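Local coordinates for protein lysyl oxidase (Pichia pastoris, PDB 1N9E) that probably oxidises primary amines, including lysine side chains of proteins, to aldehydes, using a copper ion and a topaquinone formed from one of its own tyrosines, at residues G358-D363 with E374-E379; S548-K553 with I572-L577; V576-D581 with S678-D683; Y612-G617 with A711-T716. All coordinates share one frame; numbering follows the deposited sequence.

Contact 1: residues G358-D363 with E374-E379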
loop_
_atom_site.group_PDB
_atom_site.type_symbol
_atom_site.label_atom_id
_atom_site.label_comp_id
_atom_site.label_asym_id
_atom_site.label_seq_id
_atom_site.Cartn_x
_atom_site.Cartn_y
_atom_site.Cartn_z
ATOM N N GLY A 358 11.633 -21.218 2.144
ATOM C CA GLY A 358 10.793 -21.232 0.964
ATOM C C GLY A 358 11.532 -20.684 -0.246
ATOM O O GLY A 358 12.684 -21.049 -0.503
ATOM N N ILE A 359 10.879 -19.798 -0.998
ATOM C CA ILE A 359 11.441 -19.360 -2.287
ATOM C C ILE A 359 12.519 -18.282 -2.198
ATOM O O ILE A 359 12.520 -17.443 -1.296
ATOM C CB ILE A 359 10.305 -18.896 -3.249
ATOM C CG1 ILE A 359 10.697 -19.112 -4.717
ATOM C CG2 ILE A 359 9.983 -17.430 -3.020
ATOM C CD1 ILE A 359 9.517 -18.930 -5.691
ATOM N N SER A 360 13.437 -18.322 -3.160
ATOM C CA SER A 360 14.474 -17.324 -3.293
ATOM C C SER A 360 14.574 -17.006 -4.782
ATOM O O SER A 360 14.199 -17.830 -5.621
ATOM C CB SER A 360 15.835 -17.926 -2.867
ATOM O OG SER A 360 16.016 -17.877 -1.463
ATOM N N PHE A 361 15.079 -15.823 -5.107
ATOM C CA PHE A 361 15.301 -15.439 -6.500
ATOM C C PHE A 361 16.769 -15.122 -6.754
ATOM O O PHE A 361 17.421 -14.444 -5.956
ATOM C CB PHE A 361 14.458 -14.205 -6.876
ATOM C CG PHE A 361 12.971 -14.392 -6.696
ATOM C CD1 PHE A 361 12.374 -14.206 -5.451
ATOM C CD2 PHE A 361 12.171 -14.754 -7.772
ATOM C CE1 PHE A 361 10.999 -14.380 -5.285
ATOM C CE2 PHE A 361 10.789 -14.930 -7.616
ATOM C CZ PHE A 361 10.203 -14.743 -6.380
ATOM N N TYR A 362 17.297 -15.614 -7.870
ATOM C CA TYR A 362 18.660 -15.291 -8.247
ATOM C C TYR A 362 18.754 -14.713 -9.643
ATOM O O TYR A 362 17.976 -15.051 -10.539
ATOM C CB TYR A 362 19.531 -16.537 -8.166
ATOM C CG TYR A 362 19.811 -16.871 -6.737
ATOM C CD1 TYR A 362 18.991 -17.748 -6.038
ATOM C CD2 TYR A 362 20.891 -16.307 -6.085
ATOM C CE1 TYR A 362 19.256 -18.045 -4.720
ATOM C CE2 TYR A 362 21.163 -16.592 -4.787
ATOM C CZ TYR A 362 20.339 -17.468 -4.100
ATOM O OH TYR A 362 20.617 -17.759 -2.781
ATOM N N ASP A 363 19.725 -13.833 -9.812
ATOM C CA ASP A 363 20.027 -13.296 -11.128
ATOM C C ASP A 363 18.799 -12.670 -11.779
ATOM O O ASP A 363 18.427 -13.011 -12.906
ATOM C CB ASP A 363 20.641 -14.369 -12.034
ATOM C CG ASP A 363 21.262 -13.777 -13.288
ATOM O OD1 ASP A 363 21.286 -14.453 -14.346
ATOM O OD2 ASP A 363 21.754 -12.636 -13.302
ATOM N N GLU A 374 20.725 -11.609 -5.666
ATOM C CA GLU A 374 19.958 -12.495 -4.790
ATOM C C GLU A 374 18.864 -11.692 -4.080
ATOM O O GLU A 374 19.153 -10.619 -3.546
ATOM C CB GLU A 374 20.891 -13.127 -3.738
ATOM C CG GLU A 374 20.141 -13.924 -2.672
ATOM C CD GLU A 374 21.031 -14.496 -1.578
ATOM O OE1 GLU A 374 20.481 -15.188 -0.693
ATOM O OE2 GLU A 374 22.264 -14.267 -1.586
ATOM N N LEU A 375 17.628 -12.202 -4.075
ATOM C CA LEU A 375 16.512 -11.607 -3.311
ATOM C C LEU A 375 15.976 -12.773 -2.501
ATOM O O LEU A 375 15.474 -13.744 -3.058
ATOM C CB LEU A 375 15.451 -11.048 -4.248
ATOM C CG LEU A 375 14.180 -10.638 -3.505
ATOM C CD1 LEU A 375 14.465 -9.591 -2.417
ATOM C CD2 LEU A 375 13.127 -10.134 -4.504
ATOM N N SER A 376 16.078 -12.704 -1.178
ATOM C CA SER A 376 15.693 -13.873 -0.390
ATOM C C SER A 376 15.189 -13.531 0.999
ATOM O O SER A 376 15.878 -12.904 1.787
ATOM C CB SER A 376 16.854 -14.882 -0.291
ATOM O OG SER A 376 18.006 -14.303 0.299
ATOM N N LEU A 377 13.966 -13.960 1.281
ATOM C CA LEU A 377 13.432 -13.903 2.625
ATOM C C LEU A 377 14.385 -14.690 3.528
ATOM O O LEU A 377 14.811 -15.796 3.187
ATOM C CB LEU A 377 12.055 -14.534 2.646
ATOM C CG LEU A 377 11.474 -14.666 4.046
ATOM C CD1 LEU A 377 10.991 -13.330 4.574
ATOM C CD2 LEU A 377 10.302 -15.653 3.971
ATOM N N GLN A 378 14.712 -14.107 4.676
ATOM C CA GLN A 378 15.692 -14.694 5.584
ATOM C C GLN A 378 15.125 -15.275 6.858
ATOM O O GLN A 378 15.626 -16.296 7.355
ATOM C CB GLN A 378 16.683 -13.610 5.983
ATOM C CG GLN A 378 17.524 -13.182 4.818
ATOM C CD GLN A 378 18.506 -14.275 4.430
ATOM O OE1 GLN A 378 19.202 -14.801 5.286
ATOM N NE2 GLN A 378 18.557 -14.611 3.145
ATOM N N GLU A 379 14.086 -14.634 7.388
ATOM C CA GLU A 379 13.569 -14.961 8.717
ATOM C C GLU A 379 12.231 -14.286 8.901
ATOM O O GLU A 379 11.969 -13.234 8.295
ATOM C CB GLU A 379 14.569 -14.507 9.828
ATOM C CG GLU A 379 14.117 -14.748 11.291
ATOM C CD GLU A 379 13.893 -16.214 11.647
ATOM O OE1 GLU A 379 12.912 -16.845 11.169
ATOM O OE2 GLU A 379 14.712 -16.773 12.436
HETATM O O HOH W 1 12.534 -14.690 -1.134
HETATM O O HOH W 2 14.520 -17.344 0.893
HETATM O O HOH W 3 23.780 -16.958 -2.173
#

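Contact 2: residues S548-K553 with I572-L577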
loop_
_atom_site.group_PDB
_atom_site.type_symbol
_atom_site.label_atom_id
_atom_site.label_comp_id
_atom_site.label_asym_id
_atom_site.label_seq_id
_atom_site.Cartn_x
_atom_site.Cartn_y
_atom_site.Cartn_z
ATOM N N SER A 548 22.945 6.028 -1.102
ATOM C CA SER A 548 22.802 7.443 -0.835
ATOM C C SER A 548 21.376 7.733 -0.418
ATOM O O SER A 548 20.480 6.891 -0.587
ATOM C CB SER A 548 23.134 8.241 -2.097
ATOM O OG SER A 548 22.117 8.031 -3.070
ATOM N N LYS A 549 21.155 8.917 0.129
ATOM C CA LYS A 549 19.773 9.320 0.399
ATOM C C LYS A 549 19.619 10.746 -0.065
ATOM O O LYS A 549 20.521 11.560 0.132
ATOM C CB LYS A 549 19.353 9.134 1.853
ATOM C CG LYS A 549 20.177 9.784 2.894
ATOM C CD LYS A 549 19.522 9.512 4.245
ATOM C CE LYS A 549 20.507 9.743 5.357
ATOM N NZ LYS A 549 21.270 10.996 5.136
ATOM N N TYR A 550 18.492 11.046 -0.692
ATOM C CA TYR A 550 18.144 12.442 -0.917
ATOM C C TYR A 550 17.314 12.864 0.288
ATOM O O TYR A 550 16.188 12.382 0.468
ATOM C CB TYR A 550 17.357 12.651 -2.218
ATOM C CG TYR A 550 18.288 12.669 -3.406
ATOM C CD1 TYR A 550 18.609 11.496 -4.060
ATOM C CD2 TYR A 550 18.850 13.854 -3.862
ATOM C CE1 TYR A 550 19.482 11.495 -5.166
ATOM C CE2 TYR A 550 19.712 13.864 -4.955
ATOM C CZ TYR A 550 20.016 12.677 -5.596
ATOM O OH TYR A 550 20.871 12.664 -6.684
ATOM N N VAL A 551 17.865 13.754 1.105
ATOM C CA VAL A 551 17.192 14.242 2.295
ATOM C C VAL A 551 16.378 15.475 1.925
ATOM O O VAL A 551 16.884 16.394 1.265
ATOM C CB VAL A 551 18.216 14.616 3.395
ATOM C CG1 VAL A 551 17.526 15.207 4.614
ATOM C CG2 VAL A 551 19.048 13.377 3.780
ATOM N N MET A 552 15.117 15.498 2.346
ATOM C CA MET A 552 14.219 16.609 2.032
ATOM C C MET A 552 14.006 17.456 3.268
ATOM O O MET A 552 13.708 16.926 4.341
ATOM C CB MET A 552 12.863 16.058 1.572
ATOM C CG MET A 552 12.949 15.164 0.353
ATOM S SD MET A 552 11.369 14.315 0.152
ATOM C CE MET A 552 11.695 13.369 -1.298
ATOM N N LYS A 553 14.153 18.767 3.151
ATOM C CA LYS A 553 13.958 19.596 4.335
ATOM C C LYS A 553 13.363 20.959 4.021
ATOM O O LYS A 553 13.469 21.413 2.896
ATOM C CB LYS A 553 15.299 19.816 5.023
ATOM C CG LYS A 553 16.360 20.341 4.078
ATOM N N ILE A 572 16.341 19.536 -1.537
ATOM C CA ILE A 572 16.899 18.200 -1.388
ATOM C C ILE A 572 18.420 18.296 -1.249
ATOM O O ILE A 572 19.055 19.230 -1.764
ATOM C CB ILE A 572 16.582 17.335 -2.636
ATOM C CG1 ILE A 572 16.877 18.137 -3.920
ATOM C CG2 ILE A 572 15.123 16.891 -2.604
ATOM C CD1 ILE A 572 17.284 17.304 -5.107
ATOM N N ALA A 573 19.013 17.332 -0.555
ATOM C CA ALA A 573 20.461 17.253 -0.494
ATOM C C ALA A 573 20.831 15.787 -0.536
ATOM O O ALA A 573 20.305 14.998 0.239
ATOM C CB ALA A 573 20.990 17.893 0.777
ATOM N N ARG A 574 21.729 15.433 -1.444
ATOM C CA ARG A 574 22.213 14.071 -1.510
ATOM C C ARG A 574 23.306 13.800 -0.473
ATOM O O ARG A 574 24.301 14.533 -0.394
ATOM C CB ARG A 574 22.758 13.768 -2.914
ATOM C CG ARG A 574 23.422 12.401 -3.059
ATOM C CD ARG A 574 23.786 12.094 -4.482
ATOM N NE ARG A 574 24.617 10.924 -4.768
ATOM C CZ ARG A 574 25.944 10.888 -4.657
ATOM N NH1 ARG A 574 26.618 11.966 -4.251
ATOM N NH2 ARG A 574 26.612 9.775 -4.951
ATOM N N GLU A 575 23.119 12.747 0.316
ATOM C CA GLU A 575 24.118 12.347 1.304
ATOM C C GLU A 575 24.548 10.935 0.973
ATOM O O GLU A 575 23.705 10.058 0.771
ATOM C CB GLU A 575 23.533 12.397 2.724
ATOM C CG GLU A 575 22.961 13.758 3.099
ATOM C CD GLU A 575 22.489 13.853 4.548
ATOM O OE1 GLU A 575 22.262 12.802 5.191
ATOM O OE2 GLU A 575 22.345 14.989 5.045
ATOM N N VAL A 576 25.854 10.701 0.913
ATOM C CA VAL A 576 26.353 9.360 0.680
ATOM C C VAL A 576 26.468 8.632 2.015
ATOM O O VAL A 576 26.960 9.210 2.995
ATOM C CB VAL A 576 27.741 9.388 -0.010
ATOM C CG1 VAL A 576 28.307 7.983 -0.120
ATOM C CG2 VAL A 576 27.651 10.046 -1.388
ATOM N N LEU A 577 26.017 7.377 2.073
ATOM C CA LEU A 577 26.121 6.560 3.290
ATOM C C LEU A 577 27.504 5.944 3.176
ATOM O O LEU A 577 27.706 4.978 2.461
ATOM C CB LEU A 577 25.024 5.497 3.293
ATOM C CG LEU A 577 23.629 6.128 3.363
ATOM C CD1 LEU A 577 22.524 5.176 2.967
ATOM C CD2 LEU A 577 23.381 6.671 4.761
#

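Contact 3: residues V576-D581 with S678-D683. With CA (calcium ion), chain O; CA (calcium ion), chain N.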
loop_
_atom_site.group_PDB
_atom_site.type_symbol
_atom_site.label_atom_id
_atom_site.label_comp_id
_atom_site.label_asym_id
_atom_site.label_seq_id
_atom_site.Cartn_x
_atom_site.Cartn_y
_atom_site.Cartn_z
ATOM N N VAL A 576 25.854 10.701 0.913
ATOM C CA VAL A 576 26.353 9.360 0.680
ATOM C C VAL A 576 26.468 8.632 2.015
ATOM O O VAL A 576 26.960 9.210 2.995
ATOM C CB VAL A 576 27.741 9.388 -0.010
ATOM C CG1 VAL A 576 28.307 7.983 -0.120
ATOM C CG2 VAL A 576 27.651 10.046 -1.388
ATOM N N LEU A 577 26.017 7.377 2.073
ATOM C CA LEU A 577 26.121 6.560 3.290
ATOM C C LEU A 577 27.504 5.944 3.176
ATOM O O LEU A 577 27.706 4.978 2.461
ATOM C CB LEU A 577 25.024 5.497 3.293
ATOM C CG LEU A 577 23.629 6.128 3.363
ATOM C CD1 LEU A 577 22.524 5.176 2.967
ATOM C CD2 LEU A 577 23.381 6.671 4.761
ATOM N N GLU A 578 28.466 6.517 3.897
ATOM C CA GLU A 578 29.867 6.167 3.668
ATOM C C GLU A 578 30.346 4.845 4.245
ATOM O O GLU A 578 31.212 4.184 3.655
ATOM C CB GLU A 578 30.759 7.276 4.247
ATOM C CG GLU A 578 30.605 8.621 3.562
ATOM C CD GLU A 578 31.210 8.661 2.174
ATOM O OE1 GLU A 578 31.841 7.664 1.744
ATOM O OE2 GLU A 578 31.054 9.709 1.505
ATOM N N LYS A 579 29.790 4.473 5.388
ATOM C CA LYS A 579 30.231 3.277 6.092
ATOM C C LYS A 579 29.049 2.561 6.703
ATOM O O LYS A 579 27.993 3.146 6.871
ATOM C CB LYS A 579 31.179 3.639 7.240
ATOM C CG LYS A 579 32.579 4.057 6.803
ATOM C CD LYS A 579 32.684 5.561 6.629
ATOM C CE LYS A 579 34.124 5.992 6.331
ATOM N NZ LYS A 579 34.251 7.456 6.047
ATOM N N GLU A 580 29.245 1.288 7.038
ATOM C CA GLU A 580 28.207 0.536 7.733
ATOM C C GLU A 580 27.859 1.259 9.041
ATOM O O GLU A 580 28.746 1.730 9.775
ATOM C CB GLU A 580 28.664 -0.900 8.006
ATOM C CG GLU A 580 28.847 -1.724 6.745
ATOM C CD GLU A 580 29.535 -3.049 7.019
ATOM O OE1 GLU A 580 30.284 -3.122 8.018
ATOM O OE2 GLU A 580 29.334 -4.015 6.251
ATOM N N ASP A 581 26.562 1.343 9.323
ATOM C CA ASP A 581 26.070 2.049 10.494
ATOM C C ASP A 581 25.432 1.014 11.411
ATOM O O ASP A 581 24.444 0.375 11.040
ATOM C CB ASP A 581 25.027 3.095 10.048
ATOM C CG ASP A 581 24.585 4.036 11.173
ATOM O OD1 ASP A 581 24.760 3.701 12.364
ATOM O OD2 ASP A 581 24.046 5.146 10.945
ATOM N N SER A 678 33.644 0.459 4.874
ATOM C CA SER A 678 33.244 1.382 3.834
ATOM C C SER A 678 32.189 0.756 2.924
ATOM O O SER A 678 32.277 -0.420 2.580
ATOM C CB SER A 678 34.461 1.753 2.974
ATOM O OG SER A 678 34.080 2.616 1.914
ATOM N N LEU A 679 31.192 1.553 2.540
ATOM C CA LEU A 679 30.224 1.137 1.542
ATOM C C LEU A 679 30.383 2.004 0.296
ATOM O O LEU A 679 29.570 1.936 -0.633
ATOM C CB LEU A 679 28.809 1.331 2.093
ATOM C CG LEU A 679 28.467 0.509 3.328
ATOM C CD1 LEU A 679 27.099 0.910 3.875
ATOM C CD2 LEU A 679 28.490 -0.976 2.978
ATOM N N ASP A 680 31.430 2.824 0.270
ATOM C CA ASP A 680 31.578 3.810 -0.794
ATOM C C ASP A 680 32.336 3.230 -1.985
ATOM O O ASP A 680 33.564 3.318 -2.039
ATOM C CB ASP A 680 32.269 5.047 -0.207
ATOM C CG ASP A 680 32.101 6.293 -1.059
ATOM O OD1 ASP A 680 31.741 6.180 -2.244
ATOM O OD2 ASP A 680 32.316 7.437 -0.608
ATOM N N GLY A 681 31.588 2.644 -2.926
ATOM C CA GLY A 681 32.154 1.953 -4.070
ATOM C C GLY A 681 32.443 0.531 -3.639
ATOM O O GLY A 681 33.594 0.100 -3.607
ATOM N N GLU A 682 31.394 -0.211 -3.298
ATOM C CA GLU A 682 31.560 -1.577 -2.828
ATOM C C GLU A 682 30.331 -2.376 -3.242
ATOM O O GLU A 682 29.317 -1.799 -3.640
ATOM C CB GLU A 682 31.676 -1.632 -1.298
ATOM C CG GLU A 682 32.789 -0.831 -0.622
ATOM C CD GLU A 682 34.171 -1.407 -0.854
ATOM O OE1 GLU A 682 34.288 -2.592 -1.254
ATOM O OE2 GLU A 682 35.131 -0.647 -0.625
ATOM N N ASP A 683 30.423 -3.699 -3.149
ATOM C CA ASP A 683 29.263 -4.551 -3.379
ATOM C C ASP A 683 28.406 -4.479 -2.112
ATOM O O ASP A 683 28.819 -4.941 -1.046
ATOM C CB ASP A 683 29.702 -5.988 -3.611
ATOM C CG ASP A 683 28.547 -6.890 -3.969
ATOM O OD1 ASP A 683 27.363 -6.469 -3.820
ATOM O OD2 ASP A 683 28.732 -8.038 -4.407
HETATM CA CA CA O . 30.723 -5.513 7.484
HETATM CA CA CA N . 25.147 -5.911 -4.280
HETATM O O HOH W 4 27.876 4.208 -0.164
HETATM O O HOH W 5 34.038 5.148 3.220
HETATM O O HOH W 6 26.126 -3.750 -5.018
HETATM O O HOH W 7 29.881 -6.937 5.865
HETATM O O HOH W 8 31.596 -7.681 8.221
#

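Contact 4: residues Y612-G617 with A711-T716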
loop_
_atom_site.group_PDB
_atom_site.type_symbol
_atom_site.label_atom_id
_atom_site.label_comp_id
_atom_site.label_asym_id
_atom_site.label_seq_id
_atom_site.Cartn_x
_atom_site.Cartn_y
_atom_site.Cartn_z
ATOM N N TYR A 612 18.576 2.452 -8.147
ATOM C CA TYR A 612 17.257 1.922 -7.798
ATOM C C TYR A 612 16.910 2.497 -6.438
ATOM O O TYR A 612 17.766 2.574 -5.557
ATOM C CB TYR A 612 17.230 0.407 -7.766
ATOM C CG TYR A 612 16.609 -0.191 -8.996
ATOM C CD1 TYR A 612 17.283 -0.171 -10.209
ATOM C CD2 TYR A 612 15.339 -0.780 -8.954
ATOM C CE1 TYR A 612 16.723 -0.716 -11.346
ATOM C CE2 TYR A 612 14.764 -1.336 -10.097
ATOM C CZ TYR A 612 15.461 -1.303 -11.293
ATOM O OH TYR A 612 14.896 -1.851 -12.433
ATOM N N ASN A 613 15.654 2.898 -6.280
ATOM C CA ASN A 613 15.124 3.471 -5.048
ATOM C C ASN A 613 14.439 2.364 -4.271
ATOM O O ASN A 613 13.584 1.665 -4.814
ATOM C CB ASN A 613 14.106 4.520 -5.445
ATOM C CG ASN A 613 13.297 5.076 -4.284
ATOM O OD1 ASN A 613 13.672 5.011 -3.103
ATOM N ND2 ASN A 613 12.156 5.640 -4.634
ATOM N N ILE A 614 14.820 2.201 -3.007
ATOM C CA ILE A 614 14.142 1.262 -2.113
ATOM C C ILE A 614 13.073 2.123 -1.457
ATOM O O ILE A 614 13.373 2.955 -0.603
ATOM C CB ILE A 614 15.105 0.649 -1.062
ATOM C CG1 ILE A 614 16.308 0.026 -1.771
ATOM C CG2 ILE A 614 14.389 -0.453 -0.276
ATOM C CD1 ILE A 614 17.323 -0.631 -0.827
ATOM N N MET A 615 11.831 1.906 -1.877
ATOM C CA MET A 615 10.664 2.687 -1.483
ATOM C C MET A 615 9.823 1.887 -0.505
ATOM O O MET A 615 9.287 0.859 -0.863
ATOM C CB MET A 615 9.791 2.852 -2.723
ATOM C CG MET A 615 8.720 3.919 -2.604
ATOM S SD MET A 615 7.788 4.095 -4.179
ATOM C CE MET A 615 6.926 5.736 -3.885
ATOM N N PRO A 616 9.689 2.308 0.733
ATOM C CA PRO A 616 8.822 1.554 1.643
ATOM C C PRO A 616 7.342 1.659 1.309
ATOM O O PRO A 616 6.902 2.700 0.833
ATOM C CB PRO A 616 9.090 2.220 2.992
ATOM C CG PRO A 616 9.461 3.624 2.616
ATOM C CD PRO A 616 10.323 3.470 1.386
ATOM N N GLY A 617 6.593 0.592 1.563
ATOM C CA GLY A 617 5.160 0.616 1.377
ATOM C C GLY A 617 4.628 0.578 2.798
ATOM O O GLY A 617 5.219 1.166 3.717
ATOM N N ALA A 711 2.157 -5.781 4.353
ATOM C CA ALA A 711 3.400 -4.990 4.387
ATOM C C ALA A 711 4.059 -5.153 3.043
ATOM O O ALA A 711 3.923 -6.210 2.414
ATOM C CB ALA A 711 4.336 -5.473 5.503
ATOM N N SER A 712 4.771 -4.123 2.595
ATOM C CA SER A 712 5.437 -4.211 1.300
ATOM C C SER A 712 6.529 -3.195 1.129
ATOM O O SER A 712 6.580 -2.201 1.836
ATOM C CB SER A 712 4.404 -3.987 0.182
ATOM O OG SER A 712 3.944 -2.634 0.133
ATOM N N PHE A 713 7.413 -3.459 0.165
ATOM C CA PHE A 713 8.316 -2.423 -0.292
ATOM C C PHE A 713 8.524 -2.566 -1.784
ATOM O O PHE A 713 8.284 -3.623 -2.342
ATOM C CB PHE A 713 9.667 -2.451 0.465
ATOM C CG PHE A 713 10.526 -3.686 0.223
ATOM C CD1 PHE A 713 11.430 -3.732 -0.840
ATOM C CD2 PHE A 713 10.433 -4.798 1.067
ATOM C CE1 PHE A 713 12.231 -4.868 -1.067
ATOM C CE2 PHE A 713 11.225 -5.930 0.849
ATOM C CZ PHE A 713 12.122 -5.966 -0.218
ATOM N N MET A 714 8.971 -1.498 -2.424
ATOM C CA MET A 714 9.256 -1.571 -3.853
ATOM C C MET A 714 10.711 -1.248 -4.139
ATOM O O MET A 714 11.370 -0.537 -3.362
ATOM C CB MET A 714 8.374 -0.589 -4.617
ATOM C CG MET A 714 6.982 -1.088 -4.925
ATOM S SD MET A 714 6.086 0.213 -5.761
ATOM C CE MET A 714 4.777 -0.638 -6.534
ATOM N N LEU A 715 11.194 -1.783 -5.258
ATOM C CA LEU A 715 12.487 -1.433 -5.819
ATOM C C LEU A 715 12.129 -0.831 -7.179
ATOM O O LEU A 715 11.615 -1.530 -8.067
ATOM C CB LEU A 715 13.375 -2.675 -6.003
ATOM C CG LEU A 715 13.557 -3.499 -4.721
ATOM C CD1 LEU A 715 14.384 -4.765 -5.010
ATOM C CD2 LEU A 715 14.196 -2.688 -3.611
ATOM N N THR A 716 12.398 0.462 -7.347
ATOM C CA THR A 716 11.972 1.158 -8.564
ATOM C C THR A 716 13.141 1.917 -9.192
ATOM O O THR A 716 13.982 2.517 -8.495
ATOM C CB THR A 716 10.757 2.047 -8.260
ATOM O OG1 THR A 716 10.179 2.515 -9.495
ATOM C CG2 THR A 716 11.200 3.302 -7.512
#

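Contact 1: residues G358-D363 with E374-E379
Tyr362 and Glu374 form a non-hydrogen-bonded antiparallel pair, and their side chains run alongside one another in the same direction. The glutamate can be traced outward from its root. Glu374 CB lies 3.6 Å from Tyr362 CE2. Anti to the backbone N (chi1 173°), the chain continues beside the phenol, Glu374 CG lying 3.8 Å from Tyr362 CZ. Because the chain stays extended, Glu374 CD arrives 3.5 Å from Tyr362 OH, with the carboxylate turned 29° from the ring plane. At the tip, Glu374 OE1 is 3.3 Å from Tyr362 OH. Glu374 OE1 accepts a hydrogen bond from Ser376 OG (2.8 Å), which approaches from above the carboxylate plane, 36° out of it. Glu374 OE2 accepts a hydrogen bond from a water 3.1 Å away and forms a salt bridge with Lys535 of the adjacent strand. Trp61 stacks on the Tyr362 ring.

The opposite face of the sheet is apolar: Phe361 presents a ring edge to Leu375 O, and its ring meets those of Phe349 and Tyr484. The backbones of Phe361 and Leu375 exchange a reciprocal pair of hydrogen bonds. Further along, water replaces direct pairing: one molecule spans Ile359 O and Leu377 N, and another joins Ile359 O, Ser360 OG and Leu377 O. The hairpin made by strands 358-366 and 369-385 belongs to the copper amine oxidase enzyme domain. Its chemistry implies a buried carboxylate whose negative charge is probably stabilised by Lys535, with the serine hydroxyl and a water as further donors to it.

Contact 2: residues S548-K553 with I572-L577
Ser548 to Met552 pair antiparallel with Val576 to Ile572, and two reciprocal sets of backbone hydrogen bonds fix the register: Lys549 with Glu575, and Val551 with Ala573. In the second set, the bond from Val551 N to Ala573 O is nearly straight at 168°, whereas that from Ala573 N to Val551 O is more bent, at 145°.

The CH-pi contact involves Tyr550. Arg574 CB sits over one face of its ring, 4.1 Å from the centroid and 27° off the normal. Arg574 remains extended from CG to NE, which carries its CD on to 3.7 Å from Tyr550 OH.

Apolar packing continues on this face. Ile572 CD1 reaches Tyr550 CD2 at 4.0 Å, and its other branch, CG2, approaches Met552 CG at 4.1 Å. The second subunit covers these three side chains: Leu517, Phe527 and Ala513 of that copy pack on Tyr550, Met552 and Ile572 respectively. This placement is consistent with one of the hairpin arms through which copper amine oxidase subunits embrace each other.

Polar links differ in certainty. Glu598 accepts both Arg574 NH2, as a salt bridge, and Ser548 OG, as a hydrogen bond. Lys549 NZ and Glu575 OE1 are modelled too close for their salt bridge to be more than doubtful in detail. The Tyr550 face thus grades from apolar packing on the second subunit to the Arg574 and Ser548 cluster on Glu598, while the other face sets the doubtful ion pair beside Val551 and Ala573.

Contact 3: residues V576-D581 with S678-D683
Leu679 N donates to Glu578 O at 2.9 Å and nearly straight (172°), approaching 40° out of the carbonyl plane, and beside it Lys579 and Ser678 form a single backbone bridge. Otherwise loops meet here, joining the chain after strand 566-576 to the approach to strand 682-694 in the copper amine oxidase enzyme domain. Glu578 O also receives a water; Ser678 OG accepts Asp680 N, closing an ST turn.

Leu679 points toward the other segment and packs against its backbone. Leu679 CD1 lies 3.8 Å from Lys579 C, while CD2 meets Glu580 CG at 3.9 Å, the two side chains crossing at about a right angle. From there Glu580 extends to one calcium ion and clasps it with both oxygens, OE1 at 2.5 Å and OE2 at 2.4 Å. Two waters, Phe673 O, Asp675 and Glu677 complete that site, and Lys646 N donates to Glu580 OE2. Farther on, Asp683 OD1 binds the second calcium at 2.3 Å.

Glu578 bends at chi2 (-72°), folding its carboxylate back beside that of Asp680. Glu578 OE1 then stands only 2.4 Å from Asp680 OD2, a separation so short that its detail is uncertain, while Asp680 OD1 is in a salt bridge with Arg546. If the spacing is right, one of the two acids probably carries a proton, and the arginine would tend to stabilise negative charge on Asp680.

Contact 4: residues Y612-G617 with A711-T716
Ile614 CG1 and Leu715 CG each stand anti to their own carbonyl carbon, with chi1 of -54° and -55°, and this matching rotation lays the two side chains alongside one another, pointing the same way. Leu715 CD2 consequently rests against two carbons of the isoleucine, 3.9 Å from Ile614 CG1 and 4.0 Å from Ile614 CG2. At Tyr612 an unusual chi1 of -102° swings the ring toward the opposite strand, where its edge meets the Leu715-Thr716 peptide: Tyr612 CD2 is 3.7 Å from Leu715 C and 3.6 Å from Thr716 N. The phenol hydroxyl continues to Gly490 O, and Tyr720 meets the ring edge-to-face.

Strands 609-616 and 710-718 are antiparallel neighbours in the beta-rich enzyme domain of the copper amine oxidase family. Asn613 with Thr716 and Met615 with Met714 each exchange two backbone hydrogen bonds. Pro616 falls opposite Phe713 at a non-hydrogen-bonded position, where its missing N-H costs no bond to that partner. Beyond it, Gly617 N donates to Ser712 O, 2.8 Å away, in a bent bond. Ile614, Leu715 and Phe713 face the hydrophobic side, where Leu538 and Val536 of strand 523-538 and Val688 of strand 682-694 pack beneath them.

The reverse side is more mixed. Thr716 CG2 touches Asn613 CB at 3.8 Å, and Thr716 OG1 hydrogen-bonds to Thr491 OG1. Met615 CB and Met714 CB adjoin at 4.2 Å. Thr708 of the second subunit packs on both Met714 and Thr716.

From the N terminus, contact 1 comes first and closes the hairpin of strands 358-366 and 369-385. Contact 2 follows in series, closing the hairpin of strands 544-558 and 566-576. Contact 3 opens on Val576 and Leu577, where contact 2 ends, and closes a loop of 96 intervening residues. Contact 4 starts within that loop, at 612-617, but finishes beyond it at 711-716, so contacts 3 and 4 cross. Strand 682-694, entered from contact 3, pairs with both 544-558 and 523-538, and the latter pairs with 369-385 of contact 1. Contacts 1 and 4 approach to about 5 Å between nearest atoms, while contacts 2 and 4 both reach the second subunit.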